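Local coordinates for protein SAM-dependent O-methyltransferase (Leptospira interrogans, PDB 2HNK) that binds S-adenosyl-L-homocysteine and probably transfers the methyl group of S-adenosylmethionine to an oxygen of an acceptor substrate, at residues Glu123-Leu128 against Pro161-Leu166; Val21-Ser26 against Ile44-Gly49; Lys4-Ser7 against Ser11-Glu14. All coordinates share one frame; numbering follows the deposited sequence.

Contact 1. Residues Glu123-Leu128 against Pro161-Leu166; sequences ETLQVL and PNYYPL. With SAH (S-adenosyl-L-homocysteine), chain O.
Leu125 and Leu166 carry the apolar part of this helix-to-helix contact. Both side chains leave the backbone toward the other helix, and CD1 of Leu166 settles 4.0 Å from CB of Leu125 while also nearing its CD1. That Leu125 methyl has a second neighbour, lying 4.1 Å from CD1 of Tyr163, with the two side chains crossing at about a right angle. At the edge of the contact a polar atom joins in: Gln126, bent at chi2 (60°), brings OE1 within 3.5 Å of the Leu166 CD2 methyl, a van der Waals touch, while its NE2 is hydrogen-bonded to Asp130 one turn further on.

No hydrogen bond passes between these two segments. The polar link to the ligand site is made by Tyr163, whose OH bonds to OD1 of Asp156 and lies 3.1 Å from N6 of the bound S-adenosyl-L-homocysteine; the ring is packed by Leu125 near its base, and its hydroxyl borders the adenine amino group.

The segments run nearly parallel, at 18° with axes 10.4 Å apart. This agrees with helices 121-130 and 160-170 following parallel strands of a Rossmann-like sheet, and Leu125 and Tyr163 reach down together onto strand 63-67 through Ile67.

Contact 2. Residues Val21-Ser26 against Ile44-Gly49; sequences VREPDS and ISPEEG
Val21 faces the first turn of helix 46-59 with both of its methyls. CG2 lies over the Pro46-Glu47 peptide junction, 3.9 Å from the backbone N of Glu47, and meets that residue's CG at 4.0 Å, whereas CG1, anti to the Val21 backbone N (chi1 161°), turns to CB of Pro46 at 4.2 Å. The valine and the Glu47 side chain cross at about a right angle. Glu47 bends at chi2 (83°), and the methylene CG is the part of it that meets the valine.

Glu23 approaches the same proline obliquely. Extended beyond CG, it brings OE1 to 3.9 Å from Pro46 CB, a contact without a hydrogen bond. The carboxylate has its polar partners elsewhere: OE1 forms a salt bridge with Arg31 and a hydrogen bond with Tyr73, which probably fixes the orientation of the group beside the proline.

The turn that receives these side chains is itself capped. Ser45, the N-cap residue, accepts a bond from Glu48 N to its OG at 3.2 Å, and Pro46 follows as the first helical residue. The helix thus starts just after Ile44, which touches the bound S-adenosyl-L-homocysteine.

Around this contact, Phe17 of helix 10-18 packs on Pro46 and Glu47, and Tyr73 of helix 73-81 packs on Pro46. The loop lies at the dimer interface, where Val21 O bonds to Tyr209 of the second subunit, and leads on into helix 25-35.

Contact 3. Residues Lys4-Ser7 against Ser11-Glu14; sequences KNIS and SLEE
Ile6 and Leu12 reach toward each other, tip to tip, across the short loop that leads into helix 10-18. From CB of Ile6, which is directed at the helix, the longer branch leaves anti to the backbone N (chi1 -171°). CG1, the next atom along it, already lies 4.1 Å from CD2 of Leu12. The terminal CD1 closes to 3.7 Å on the same methyl, the nearest approach between the two segments. Leu12 CD2 therefore takes the whole of this branch, and it also lies 3.8 Å from the backbone O of Ser7, in van der Waals contact.

This is a local fold-back of the N-terminal arm against the helix it precedes, where Leu12 N is hydrogen-bonded to Thr9 OG1. Even the nearest CA atoms, those of Ser7 and Leu12, are 9.0 Å apart; the Ile6 and Leu12 side chains cover the gap, while Ser7 takes part through its carbonyl O.

Much of what borders the arm and helix 10-18 here belongs to the second subunit. Ile6 packs on Gly186 and Leu12 on Leu183 of that chain, while Lys4 NZ forms a salt bridge with Glu47 of the second subunit and Glu13 OE2 accepts a hydrogen bond from the backbone N of that subunit's Asn5.

Contact 1 joins two helices packed beside the sheet and is partly buried, one of its leucines touching a tyrosine of the ligand pocket. Contact 2 is the most buried of the three, although it joins a loop to a helix start and its carboxylates find their partners elsewhere. Contact 3, the most peripheral, rests mainly on one pair of aliphatic tips. No hydrogen bond crosses any of them. Contacts 2 and 3 lie on the same side of the chain's centre, their nearest atoms about 4 Å apart, and both touch the second subunit; contact 1, on the opposite side of that centre, is touched by no other protein chain.

Contact 1. Residues Glu123-Leu128 against Pro161-Leu166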
# COMPACT_ATOMS: atom_id res chain seq x y z
N GLU C 123 0.45 -28.50 0.01
CA GLU C 123 -0.67 -29.43 -0.13
C GLU C 123 -2.03 -28.75 -0.07
O GLU C 123 -2.90 -29.03 -0.90
CB GLU C 123 -0.64 -30.45 0.99
CG GLU C 123 0.17 -31.68 0.72
CD GLU C 123 -0.15 -32.74 1.74
OE1 GLU C 123 0.77 -33.11 2.52
OE2 GLU C 123 -1.33 -33.18 1.77
N THR C 124 -2.21 -27.89 0.92
CA THR C 124 -3.48 -27.20 1.12
C THR C 124 -3.84 -26.41 -0.14
O THR C 124 -5.00 -26.41 -0.58
CB THR C 124 -3.43 -26.29 2.35
OG1 THR C 124 -3.19 -27.10 3.52
CG2 THR C 124 -4.74 -25.53 2.52
N LEU C 125 -2.84 -25.77 -0.73
CA LEU C 125 -3.06 -24.96 -1.91
C LEU C 125 -3.33 -25.81 -3.15
O LEU C 125 -4.18 -25.46 -3.96
CB LEU C 125 -1.89 -23.98 -2.14
CG LEU C 125 -1.61 -22.91 -1.07
CD1 LEU C 125 -0.44 -22.04 -1.54
CD2 LEU C 125 -2.83 -22.05 -0.76
N GLN C 126 -2.61 -26.93 -3.28
CA GLN C 126 -2.80 -27.83 -4.43
C GLN C 126 -4.17 -28.49 -4.43
O GLN C 126 -4.82 -28.54 -5.47
CB GLN C 126 -1.71 -28.90 -4.51
CG GLN C 126 -1.75 -29.71 -5.80
CD GLN C 126 -1.56 -28.85 -7.05
OE1 GLN C 126 -0.55 -28.16 -7.19
NE2 GLN C 126 -2.54 -28.88 -7.95
N VAL C 127 -4.61 -28.97 -3.28
CA VAL C 127 -5.94 -29.55 -3.12
C VAL C 127 -7.04 -28.55 -3.50
O VAL C 127 -8.06 -28.91 -4.10
CB VAL C 127 -6.15 -30.07 -1.68
CG1 VAL C 127 -7.60 -30.48 -1.45
CG2 VAL C 127 -5.22 -31.24 -1.41
N LEU C 128 -6.81 -27.29 -3.15
CA LEU C 128 -7.73 -26.19 -3.45
C LEU C 128 -7.77 -25.90 -4.95
O LEU C 128 -8.84 -25.66 -5.53
CB LEU C 128 -7.30 -24.95 -2.66
CG LEU C 128 -8.34 -24.01 -2.07
CD1 LEU C 128 -9.37 -24.75 -1.23
CD2 LEU C 128 -7.65 -22.95 -1.24
N PRO C 161 9.63 -19.50 -3.52
CA PRO C 161 9.52 -19.73 -4.97
C PRO C 161 8.57 -20.87 -5.37
O PRO C 161 8.10 -20.89 -6.50
CB PRO C 161 10.96 -20.02 -5.42
CG PRO C 161 11.69 -20.39 -4.19
CD PRO C 161 11.02 -19.71 -3.04
N ASN C 162 8.27 -21.79 -4.46
CA ASN C 162 7.29 -22.84 -4.75
C ASN C 162 5.84 -22.44 -4.50
O ASN C 162 4.93 -22.94 -5.16
CB ASN C 162 7.64 -24.12 -3.99
CG ASN C 162 9.04 -24.62 -4.32
OD1 ASN C 162 9.43 -24.67 -5.49
ND2 ASN C 162 9.80 -24.98 -3.30
N TYR C 163 5.63 -21.53 -3.54
CA TYR C 163 4.29 -21.01 -3.28
C TYR C 163 3.82 -20.14 -4.45
O TYR C 163 2.65 -20.17 -4.83
CB TYR C 163 4.24 -20.24 -1.96
CG TYR C 163 4.43 -21.12 -0.74
CD1 TYR C 163 3.54 -22.18 -0.49
CD2 TYR C 163 5.48 -20.92 0.16
CE1 TYR C 163 3.70 -23.00 0.62
CE2 TYR C 163 5.64 -21.74 1.29
CZ TYR C 163 4.74 -22.78 1.50
OH TYR C 163 4.87 -23.63 2.58
N TYR C 164 4.76 -19.39 -5.02
CA TYR C 164 4.47 -18.40 -6.05
C TYR C 164 3.56 -18.87 -7.20
O TYR C 164 2.49 -18.28 -7.41
CB TYR C 164 5.77 -17.76 -6.57
CG TYR C 164 5.55 -16.63 -7.54
CD1 TYR C 164 4.97 -15.43 -7.13
CD2 TYR C 164 5.91 -16.77 -8.89
CE1 TYR C 164 4.75 -14.39 -8.04
CE2 TYR C 164 5.71 -15.73 -9.79
CZ TYR C 164 5.12 -14.55 -9.36
OH TYR C 164 4.91 -13.52 -10.26
N PRO C 165 3.95 -19.93 -7.95
CA PRO C 165 3.05 -20.38 -9.04
C PRO C 165 1.65 -20.80 -8.57
O PRO C 165 0.69 -20.54 -9.28
CB PRO C 165 3.81 -21.57 -9.66
CG PRO C 165 4.83 -21.98 -8.62
CD PRO C 165 5.20 -20.72 -7.89
N LEU C 166 1.55 -21.39 -7.39
CA LEU C 166 0.26 -21.78 -6.80
C LEU C 166 -0.62 -20.58 -6.41
O LEU C 166 -1.86 -20.60 -6.59
CB LEU C 166 0.47 -22.69 -5.58
CG LEU C 166 1.35 -23.95 -5.65
CD1 LEU C 166 1.46 -24.60 -4.26
CD2 LEU C 166 0.85 -24.97 -6.66
N SAH O . 1.47 -14.17 9.93
CA SAH O . 2.02 -14.43 11.30
CB SAH O . 3.51 -14.78 11.20
CG SAH O . 3.80 -16.08 10.44
SD SAH O . 5.25 -16.90 11.14
C SAH O . 1.79 -13.28 12.29
O SAH O . 2.08 -13.40 13.49
OXT SAH O . 1.30 -12.21 11.94
C5' SAH O . 5.19 -18.31 10.01
C4' SAH O . 4.18 -19.40 10.38
O4' SAH O . 4.07 -20.29 9.29
C3' SAH O . 4.61 -20.23 11.58
O3' SAH O . 3.56 -20.24 12.51
C2' SAH O . 4.84 -21.63 11.07
O2' SAH O . 4.29 -22.59 11.96
C1' SAH O . 4.09 -21.63 9.73
N9 SAH O . 4.68 -22.53 8.72
C8 SAH O . 5.99 -22.94 8.57
N7 SAH O . 6.07 -23.78 7.51
C5 SAH O . 4.83 -23.91 6.97
C6 SAH O . 4.34 -24.64 5.88
N6 SAH O . 5.14 -25.39 5.14
N1 SAH O . 2.99 -24.57 5.57
C2 SAH O . 2.14 -23.79 6.33
N3 SAH O . 2.63 -23.07 7.40
C4 SAH O . 3.95 -23.14 7.72

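Contact 2. Residues Val21-Ser26 against Ile44-Gly49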
# COMPACT_ATOMS: atom_id res chain seq x y z
N VAL C 21 -1.50 4.31 14.52
CA VAL C 21 -1.90 3.04 15.09
C VAL C 21 -3.01 3.20 16.12
O VAL C 21 -2.83 3.82 17.15
CB VAL C 21 -0.71 2.25 15.62
CG1 VAL C 21 -1.17 1.19 16.59
CG2 VAL C 21 0.05 1.62 14.49
N ARG C 22 -4.17 2.64 15.81
CA ARG C 22 -5.29 2.64 16.73
C ARG C 22 -5.63 1.20 17.11
O ARG C 22 -6.46 0.57 16.48
CB ARG C 22 -6.51 3.37 16.14
CG ARG C 22 -6.27 4.39 15.00
CD ARG C 22 -7.51 5.23 14.63
NE ARG C 22 -7.36 6.14 13.49
CZ ARG C 22 -8.34 6.45 12.64
NH1 ARG C 22 -9.54 5.91 12.79
NH2 ARG C 22 -8.13 7.29 11.64
N GLU C 23 -4.97 0.69 18.14
CA GLU C 23 -4.88 -0.75 18.36
C GLU C 23 -5.83 -1.21 19.46
O GLU C 23 -5.76 -0.72 20.57
CB GLU C 23 -3.45 -1.16 18.67
CG GLU C 23 -3.17 -2.64 18.53
CD GLU C 23 -1.87 -3.08 19.15
OE1 GLU C 23 -1.36 -4.12 18.74
OE2 GLU C 23 -1.36 -2.40 20.05
N PRO C 24 -6.73 -2.14 19.14
CA PRO C 24 -7.58 -2.74 20.18
C PRO C 24 -6.75 -3.43 21.25
O PRO C 24 -5.70 -4.01 20.95
CB PRO C 24 -8.41 -3.77 19.40
CG PRO C 24 -8.41 -3.28 18.00
CD PRO C 24 -7.05 -2.66 17.80
N ASP C 25 -7.22 -3.36 22.49
CA ASP C 25 -6.52 -3.93 23.64
C ASP C 25 -6.27 -5.42 23.49
O ASP C 25 -5.26 -5.93 23.97
CB ASP C 25 -7.32 -3.68 24.93
CG ASP C 25 -7.49 -2.20 25.24
OD1 ASP C 25 -6.75 -1.37 24.67
OD2 ASP C 25 -8.35 -1.87 26.08
N SER C 26 -7.18 -6.12 22.82
CA SER C 26 -7.02 -7.54 22.53
C SER C 26 -5.84 -7.81 21.61
O SER C 26 -5.11 -8.78 21.81
CB SER C 26 -8.30 -8.13 21.94
OG SER C 26 -8.13 -9.51 21.65
N ILE C 44 4.36 -9.74 13.04
CA ILE C 44 4.39 -8.42 12.44
C ILE C 44 4.25 -7.30 13.47
O ILE C 44 3.82 -7.53 14.61
CB ILE C 44 3.32 -8.31 11.31
CG1 ILE C 44 1.91 -8.30 11.88
CG2 ILE C 44 3.47 -9.47 10.31
CD1 ILE C 44 0.85 -8.03 10.85
N SER C 45 4.65 -6.09 13.08
CA SER C 45 4.39 -4.88 13.85
C SER C 45 2.91 -4.49 13.72
O SER C 45 2.25 -4.89 12.76
CB SER C 45 5.28 -3.74 13.35
OG SER C 45 5.24 -3.66 11.93
N PRO C 46 2.38 -3.72 14.69
CA PRO C 46 1.03 -3.17 14.54
C PRO C 46 0.89 -2.18 13.36
O PRO C 46 -0.19 -2.08 12.78
CB PRO C 46 0.76 -2.48 15.88
CG PRO C 46 2.09 -2.30 16.50
CD PRO C 46 2.97 -3.37 15.99
N GLU C 47 1.97 -1.48 13.04
CA GLU C 47 2.06 -0.66 11.84
C GLU C 47 1.85 -1.50 10.58
O GLU C 47 1.06 -1.14 9.72
CB GLU C 47 3.43 0.05 11.76
CG GLU C 47 3.68 1.15 12.80
CD GLU C 47 4.16 0.63 14.15
OE1 GLU C 47 4.37 1.47 15.06
OE2 GLU C 47 4.32 -0.60 14.32
N GLU C 48 2.58 -2.61 10.48
CA GLU C 48 2.37 -3.50 9.35
C GLU C 48 0.94 -4.04 9.32
O GLU C 48 0.33 -4.12 8.27
CB GLU C 48 3.38 -4.65 9.32
CG GLU C 48 3.06 -5.64 8.21
CD GLU C 48 4.11 -6.70 8.00
OE1 GLU C 48 3.97 -7.42 7.00
OE2 GLU C 48 5.05 -6.82 8.80
N GLY C 49 0.42 -4.39 10.50
CA GLY C 49 -0.98 -4.77 10.66
C GLY C 49 -1.94 -3.79 10.01
O GLY C 49 -2.80 -4.18 9.22

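Contact 3. Residues Lys4-Ser7 against Ser11-Glu14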
# COMPACT_ATOMS: atom_id res chain seq x y z
N LYS C 4 17.07 7.02 -0.66
CA LYS C 4 15.73 7.25 -1.21
C LYS C 4 14.66 7.33 -0.12
O LYS C 4 13.66 8.01 -0.29
CB LYS C 4 15.36 6.16 -2.23
CG LYS C 4 16.01 6.37 -3.59
CD LYS C 4 16.17 5.06 -4.34
CE LYS C 4 16.57 5.31 -5.79
NZ LYS C 4 16.76 4.05 -6.53
N ASN C 5 14.89 6.65 0.99
CA ASN C 5 13.92 6.59 2.07
C ASN C 5 14.47 7.23 3.32
O ASN C 5 15.66 7.15 3.61
CB ASN C 5 13.52 5.14 2.36
CG ASN C 5 12.97 4.44 1.14
OD1 ASN C 5 11.81 4.62 0.78
ND2 ASN C 5 13.81 3.63 0.49
N ILE C 6 13.56 7.87 4.06
CA ILE C 6 13.86 8.52 5.32
C ILE C 6 14.58 7.57 6.29
O ILE C 6 14.23 6.39 6.39
CB ILE C 6 12.56 9.08 5.95
CG1 ILE C 6 12.86 9.95 7.18
CG2 ILE C 6 11.54 7.96 6.26
CD1 ILE C 6 11.75 10.90 7.56
N SER C 7 15.59 8.08 6.97
CA SER C 7 16.24 7.36 8.06
C SER C 7 15.32 7.38 9.27
O SER C 7 14.97 8.44 9.77
CB SER C 7 17.57 8.00 8.42
OG SER C 7 18.41 8.11 7.29
N SER C 11 12.62 7.67 18.03
CA SER C 11 11.72 8.80 18.24
C SER C 11 10.70 8.95 17.11
O SER C 11 9.53 9.20 17.36
CB SER C 11 12.55 10.08 18.38
OG SER C 11 11.72 11.23 18.34
N LEU C 12 11.16 8.79 15.87
CA LEU C 12 10.31 8.93 14.69
C LEU C 12 9.34 7.75 14.56
O LEU C 12 8.21 7.92 14.11
CB LEU C 12 11.16 9.12 13.43
CG LEU C 12 10.54 9.52 12.08
CD1 LEU C 12 9.65 10.79 12.15
CD2 LEU C 12 11.63 9.70 11.04
N GLU C 13 9.78 6.56 14.98
CA GLU C 13 8.93 5.37 15.00
C GLU C 13 7.81 5.47 16.04
O GLU C 13 6.69 5.01 15.81
CB GLU C 13 9.76 4.09 15.19
CG GLU C 13 10.63 3.76 13.96
CD GLU C 13 11.23 2.37 13.97
OE1 GLU C 13 11.56 1.85 15.06
OE2 GLU C 13 11.39 1.79 12.87
N GLU C 14 8.12 6.10 17.17
CA GLU C 14 7.12 6.40 18.19
C GLU C 14 6.11 7.43 17.69
O GLU C 14 4.91 7.31 17.96
CB GLU C 14 7.79 6.86 19.49
CG GLU C 14 6.82 7.13 20.64
CD GLU C 14 6.01 5.90 21.10
OE1 GLU C 14 4.98 6.10 21.78
OE2 GLU C 14 6.40 4.74 20.80